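Local coordinates for protein phosphotransferase system, HPr-related proteins (Thermoanaerobacter tengcongensis, PDB 3LE1) that probably serves as the general, non-sugar-specific phosphocarrier of the phosphoenolpyruvate-dependent sugar phosphotransferase system, at residues A[14-23]-A[44-55]. Numbering follows the deposited sequence.
Sequences LHARPAALFV and AKSIMGIMSLGV
Ile-50 meets four residues of 14-23, each branch with its own neighbours. With CG1 anti to the carbonyl carbon (chi1 -61°), its CG1 slides past Val-23 CG2 and carries CD1 to Phe-22 CE2 (3.8 Å), while CG2 packs on Leu-14 CB (3.9 Å) and more loosely on Ala-19 CB. Ala-44 CB reaches the same ring atom, Phe-22 CE2, and Leu-14 CD1 stands over the centre of that ring, 4.2 Å above its plane. An alanine in place of Ile-50 would probably leave Phe-22 and Val-23 without their shared aliphatic neighbour and open a gap between the helices. Polar anchoring lies at the 14/55 end: Leu-14 N donates to Val-55 O (2.9 Å, N-H...O 146°) from above the carbonyl plane, and one water donates to Leu-14 O and Ile-50 O while accepting from Val-55 N. The solvent side is thinner: exposed Ile-47 touches Ala-19 CB and Val-23 CG2 through CD1 alone, at 4.0 Å each. Met-51, bent at chi2 and chi3, brings only CE, against Leu-14 O (3.4 Å) and CD2 (3.7 Å) of the partly exposed His-15 ring, whose ND1 is hydrogen-bonded to Thr-12 O. The axes of helices 16-23 and 47-53 come within 10.2 Å, at 132° between N-to-C directions, in the open-faced beta sandwich of HPr, whose phosphorylation site is the histidine at the N-terminal end of the first helix, probably His-15 here.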
ATOM      1  N   LEU A  14       6.782  -4.371   3.268  1.00 20.67           N
ATOM      2  CA  LEU A  14       5.395  -4.733   3.516  1.00 21.32           C
ATOM      3  C   LEU A  14       5.273  -6.168   4.024  1.00 25.39           C
ATOM      4  O   LEU A  14       4.817  -7.072   3.314  1.00 26.23           O
ATOM      5  CB  LEU A  14       4.541  -4.508   2.267  1.00 19.42           C
ATOM      6  CG  LEU A  14       4.434  -3.052   1.814  1.00 18.28           C
ATOM      7  CD1 LEU A  14       3.373  -2.912   0.735  1.00 16.24           C
ATOM      8  CD2 LEU A  14       4.110  -2.141   2.999  1.00 19.75           C
ATOM      9  N   HIS A  15       5.695  -6.366   5.268  1.00 28.52           N
ATOM     10  CA  HIS A  15       5.618  -7.663   5.923  1.00 33.14           C
ATOM     11  C   HIS A  15       5.198  -7.482   7.371  1.00 35.14           C
ATOM     12  O   HIS A  15       5.346  -6.398   7.927  1.00 36.03           O
ATOM     13  CB  HIS A  15       6.977  -8.363   5.863  1.00 36.41           C
ATOM     14  CG  HIS A  15       7.377  -8.775   4.482  1.00 39.26           C
ATOM     15  ND1 HIS A  15       8.090  -7.955   3.638  1.00 40.60           N
ATOM     16  CD2 HIS A  15       7.159  -9.923   3.795  1.00 40.53           C
ATOM     17  CE1 HIS A  15       8.294  -8.575   2.488  1.00 40.72           C
ATOM     18  NE2 HIS A  15       7.735  -9.771   2.558  1.00 40.40           N
ATOM     19  N   ALA A  16       4.672  -8.541   7.978  1.00 34.42           N
ATOM     20  CA  ALA A  16       4.345  -8.507   9.403  1.00 34.10           C
ATOM     21  C   ALA A  16       3.496  -7.293   9.762  1.00 33.85           C
ATOM     22  O   ALA A  16       2.560  -6.949   9.035  1.00 34.19           O
ATOM     23  CB  ALA A  16       5.621  -8.539  10.248  1.00 34.26           C
ATOM     24  N   ARG A  17       3.820  -6.641  10.874  1.00 33.39           N
ATOM     25  CA  ARG A  17       2.995  -5.538  11.364  1.00 32.71           C
ATOM     26  C   ARG A  17       2.613  -4.507  10.295  1.00 33.47           C
ATOM     27  O   ARG A  17       1.423  -4.270  10.066  1.00 35.66           O
ATOM     28  CB  ARG A  17       3.627  -4.840  12.576  1.00 30.15           C
ATOM     29  CG  ARG A  17       2.771  -3.681  13.061  1.00 26.62           C
ATOM     30  CD  ARG A  17       3.043  -3.305  14.504  1.00 25.72           C
ATOM     31  NE  ARG A  17       1.885  -2.631  15.091  1.00 27.71           N
ATOM     32  CZ  ARG A  17       1.645  -1.328  14.990  1.00 30.72           C
ATOM     33  NH1 ARG A  17       2.481  -0.553  14.316  1.00 33.67           N
ATOM     34  NH2 ARG A  17       0.567  -0.798  15.560  1.00 30.34           N
ATOM     35  N   PRO A  18       3.613  -3.872   9.658  1.00 31.32           N
ATOM     36  CA  PRO A  18       3.310  -2.920   8.585  1.00 29.68           C
ATOM     37  C   PRO A  18       2.349  -3.483   7.533  1.00 27.50           C
ATOM     38  O   PRO A  18       1.404  -2.792   7.159  1.00 25.96           O
ATOM     39  CB  PRO A  18       4.686  -2.632   7.986  1.00 30.24           C
ATOM     40  CG  PRO A  18       5.629  -2.787   9.150  1.00 30.66           C
ATOM     41  CD  PRO A  18       5.051  -3.894   9.986  1.00 30.98           C
ATOM     42  N   ALA A  19       2.566  -4.714   7.073  1.00 26.40           N
ATOM     43  CA  ALA A  19       1.663  -5.304   6.090  1.00 27.47           C
ATOM     44  C   ALA A  19       0.230  -5.363   6.631  1.00 27.02           C
ATOM     45  O   ALA A  19      -0.729  -5.056   5.923  1.00 26.27           O
ATOM     46  CB  ALA A  19       2.136  -6.695   5.688  1.00 28.51           C
ATOM     47  N   ALA A  20       0.089  -5.750   7.895  1.00 26.37           N
ATOM     48  CA  ALA A  20      -1.226  -5.882   8.509  1.00 25.75           C
ATOM     49  C   ALA A  20      -1.903  -4.524   8.589  1.00 25.33           C
ATOM     50  O   ALA A  20      -3.099  -4.396   8.311  1.00 25.31           O
ATOM     51  CB  ALA A  20      -1.108  -6.491   9.905  1.00 27.09           C
ATOM     52  N   LEU A  21      -1.119  -3.520   8.973  1.00 24.75           N
ATOM     53  CA  LEU A  21      -1.592  -2.144   9.094  1.00 25.06           C
ATOM     54  C   LEU A  21      -1.902  -1.555   7.728  1.00 24.73           C
ATOM     55  O   LEU A  21      -2.854  -0.790   7.572  1.00 25.89           O
ATOM     56  CB  LEU A  21      -0.539  -1.283   9.778  1.00 24.58           C
ATOM     57  CG  LEU A  21      -0.404  -1.447  11.292  1.00 26.38           C
ATOM     58  CD1 LEU A  21       1.013  -1.148  11.730  1.00 26.39           C
ATOM     59  CD2 LEU A  21      -1.399  -0.566  12.018  1.00 26.84           C
ATOM     60  N   PHE A  22      -1.073  -1.898   6.749  1.00 22.70           N
ATOM     61  CA  PHE A  22      -1.282  -1.455   5.382  1.00 19.74           C
ATOM     62  C   PHE A  22      -2.657  -1.899   4.904  1.00 20.59           C
ATOM     63  O   PHE A  22      -3.436  -1.079   4.430  1.00 22.03           O
ATOM     64  CB  PHE A  22      -0.188  -2.004   4.467  1.00 18.41           C
ATOM     65  CG  PHE A  22      -0.256  -1.485   3.055  1.00 17.00           C
ATOM     66  CD1 PHE A  22       0.428  -0.335   2.688  1.00 16.44           C
ATOM     67  CD2 PHE A  22      -0.994  -2.153   2.090  1.00 16.57           C
ATOM     68  CE1 PHE A  22       0.370   0.134   1.389  1.00 15.83           C
ATOM     69  CE2 PHE A  22      -1.049  -1.684   0.786  1.00 16.35           C
ATOM     70  CZ  PHE A  22      -0.364  -0.542   0.442  1.00 14.61           C
ATOM     71  N   VAL A  23      -2.960  -3.191   5.060  1.00 21.17           N
ATOM     72  CA  VAL A  23      -4.229  -3.761   4.623  1.00 22.73           C
ATOM     73  C   VAL A  23      -5.364  -3.187   5.457  1.00 23.40           C
ATOM     74  O   VAL A  23      -6.458  -2.921   4.955  1.00 21.40           O
ATOM     75  CB  VAL A  23      -4.227  -5.296   4.767  1.00 21.70           C
ATOM     76  CG1 VAL A  23      -5.633  -5.855   4.610  1.00 22.99           C
ATOM     77  CG2 VAL A  23      -3.279  -5.928   3.759  1.00 21.38           C
ATOM     78  N   ALA A  44      -4.820  -4.278  -2.569  1.00 19.76           N
ATOM     79  CA  ALA A  44      -4.163  -3.791  -1.355  1.00 19.86           C
ATOM     80  C   ALA A  44      -4.880  -4.220  -0.076  1.00 20.17           C
ATOM     81  O   ALA A  44      -4.325  -4.115   1.022  1.00 18.78           O
ATOM     82  CB  ALA A  44      -4.036  -2.272  -1.393  1.00 19.13           C
ATOM     83  N   LYS A  45      -6.115  -4.683  -0.230  1.00 21.69           N
ATOM     84  CA  LYS A  45      -6.920  -5.178   0.885  1.00 19.43           C
ATOM     85  C   LYS A  45      -6.701  -6.681   1.094  1.00 21.10           C
ATOM     86  O   LYS A  45      -7.318  -7.279   1.976  1.00 21.19           O
ATOM     87  CB  LYS A  45      -8.406  -4.893   0.639  1.00 17.13           C
ATOM     88  CG  LYS A  45      -8.756  -3.403   0.564  1.00 17.02           C
ATOM     89  CD  LYS A  45     -10.182  -3.164   0.091  1.00 16.92           C
ATOM     90  CE  LYS A  45     -10.463  -1.669  -0.044  1.00 16.42           C
ATOM     91  NZ  LYS A  45     -11.885  -1.375  -0.325  1.00 16.77           N
ATOM     92  N   SER A  46      -5.824  -7.284   0.287  1.00 22.16           N
ATOM     93  CA  SER A  46      -5.534  -8.720   0.381  1.00 21.58           C
ATOM     94  C   SER A  46      -4.137  -9.008   0.927  1.00 22.08           C
ATOM     95  O   SER A  46      -3.124  -8.715   0.278  1.00 20.20           O
ATOM     96  CB  SER A  46      -5.724  -9.412  -0.976  1.00 22.82           C
ATOM     97  OG  SER A  46      -5.114 -10.701  -0.998  1.00 24.19           O
ATOM     98  N   ILE A  47      -4.097  -9.591   2.123  1.00 25.00           N
ATOM     99  CA  ILE A  47      -2.844  -9.930   2.781  1.00 27.04           C
ATOM    100  C   ILE A  47      -2.050 -10.972   1.990  1.00 28.49           C
ATOM    101  O   ILE A  47      -0.834 -10.894   1.913  1.00 27.53           O
ATOM    102  CB  ILE A  47      -3.077 -10.428   4.228  1.00 26.98           C
ATOM    103  CG1 ILE A  47      -1.764 -10.405   5.020  1.00 27.35           C
ATOM    104  CG2 ILE A  47      -3.690 -11.821   4.219  1.00 26.41           C
ATOM    105  CD1 ILE A  47      -1.043  -9.071   4.968  1.00 27.96           C
ATOM    106  N   MET A  48      -2.736 -11.945   1.396  1.00 29.79           N
ATOM    107  CA  MET A  48      -2.050 -12.923   0.554  1.00 30.18           C
ATOM    108  C   MET A  48      -1.397 -12.226  -0.642  1.00 29.79           C
ATOM    109  O   MET A  48      -0.263 -12.537  -1.013  1.00 30.40           O
ATOM    110  CB  MET A  48      -3.014 -14.017   0.083  1.00 31.41           C
ATOM    111  CG  MET A  48      -2.364 -15.078  -0.811  1.00 31.76           C
ATOM    112  SD  MET A  48      -3.533 -16.314  -1.424  1.00 25.46           S
ATOM    113  CE  MET A  48      -2.406 -17.425  -2.249  1.00 31.58           C
ATOM    114  N   GLY A  49      -2.120 -11.271  -1.228  1.00 27.81           N
ATOM    115  CA  GLY A  49      -1.609 -10.503  -2.350  1.00 25.34           C
ATOM    116  C   GLY A  49      -0.390  -9.678  -1.971  1.00 22.78           C
ATOM    117  O   GLY A  49       0.629  -9.712  -2.649  1.00 23.78           O
ATOM    118  N   ILE A  50      -0.503  -8.922  -0.886  1.00 20.37           N
ATOM    119  CA  ILE A  50       0.635  -8.177  -0.361  1.00 19.95           C
ATOM    120  C   ILE A  50       1.850  -9.093  -0.189  1.00 19.68           C
ATOM    121  O   ILE A  50       2.945  -8.781  -0.661  1.00 18.48           O
ATOM    122  CB  ILE A  50       0.275  -7.464   0.967  1.00 18.22           C
ATOM    123  CG1 ILE A  50      -0.858  -6.457   0.726  1.00 17.70           C
ATOM    124  CG2 ILE A  50       1.491  -6.762   1.563  1.00 17.02           C
ATOM    125  CD1 ILE A  50      -0.484  -5.340  -0.235  1.00 17.23           C
ATOM    126  N   MET A  51       1.646 -10.239   0.456  1.00 22.58           N
ATOM    127  CA  MET A  51       2.724 -11.203   0.658  1.00 22.75           C
ATOM    128  C   MET A  51       3.340 -11.630  -0.663  1.00 23.10           C
ATOM    129  O   MET A  51       4.568 -11.646  -0.812  1.00 24.60           O
ATOM    130  CB  MET A  51       2.205 -12.439   1.379  1.00 26.13           C
ATOM    131  CG  MET A  51       1.663 -12.170   2.765  1.00 27.91           C
ATOM    132  SD  MET A  51       2.968 -11.855   3.956  1.00 24.87           S
ATOM    133  CE  MET A  51       3.458 -10.176   3.552  1.00 89.08           C
ATOM    134  N   SER A  52       2.478 -11.981  -1.614  1.00 22.63           N
ATOM    135  CA  SER A  52       2.913 -12.420  -2.937  1.00 24.23           C
ATOM    136  C   SER A  52       3.808 -11.378  -3.583  1.00 25.07           C
ATOM    137  O   SER A  52       4.769 -11.703  -4.280  1.00 25.18           O
ATOM    138  CB  SER A  52       1.705 -12.656  -3.845  1.00 24.81           C
ATOM    139  OG  SER A  52       1.355 -11.471  -4.547  1.00 26.34           O
ATOM    140  N   LEU A  53       3.485 -10.115  -3.349  1.00 24.70           N
ATOM    141  CA  LEU A  53       4.186  -9.021  -3.998  1.00 22.35           C
ATOM    142  C   LEU A  53       5.660  -8.917  -3.561  1.00 22.60           C
ATOM    143  O   LEU A  53       6.509  -8.502  -4.345  1.00 25.50           O
ATOM    144  CB  LEU A  53       3.425  -7.722  -3.746  1.00 22.07           C
ATOM    145  CG  LEU A  53       3.301  -6.717  -4.893  1.00 22.98           C
ATOM    146  CD1 LEU A  53       4.063  -5.458  -4.607  1.00 23.34           C
ATOM    147  CD2 LEU A  53       3.726  -7.303  -6.237  1.00 21.37           C
ATOM    148  N   GLY A  54       5.956  -9.304  -2.320  1.00 21.42           N
ATOM    149  CA  GLY A  54       7.321  -9.302  -1.820  1.00 20.84           C
ATOM    150  C   GLY A  54       7.966  -7.929  -1.861  1.00 21.35           C
ATOM    151  O   GLY A  54       8.983  -7.714  -2.527  1.00 20.05           O
ATOM    152  N   VAL A  55       7.352  -6.984  -1.159  1.00 20.45           N
ATOM    153  CA  VAL A  55       7.873  -5.624  -1.085  1.00 17.98           C
ATOM    154  C   VAL A  55       8.808  -5.463   0.108  1.00 21.21           C
ATOM    155  O   VAL A  55       8.392  -5.625   1.261  1.00 23.39           O
ATOM    156  CB  VAL A  55       6.738  -4.602  -0.934  1.00 15.67           C
ATOM    157  CG1 VAL A  55       7.311  -3.187  -0.910  1.00 17.07           C
ATOM    158  CG2 VAL A  55       5.723  -4.775  -2.057  1.00 13.53           C
TER
HETATM  159  O   HOH W   1       5.510  -7.916   0.650  1.00 20.94           O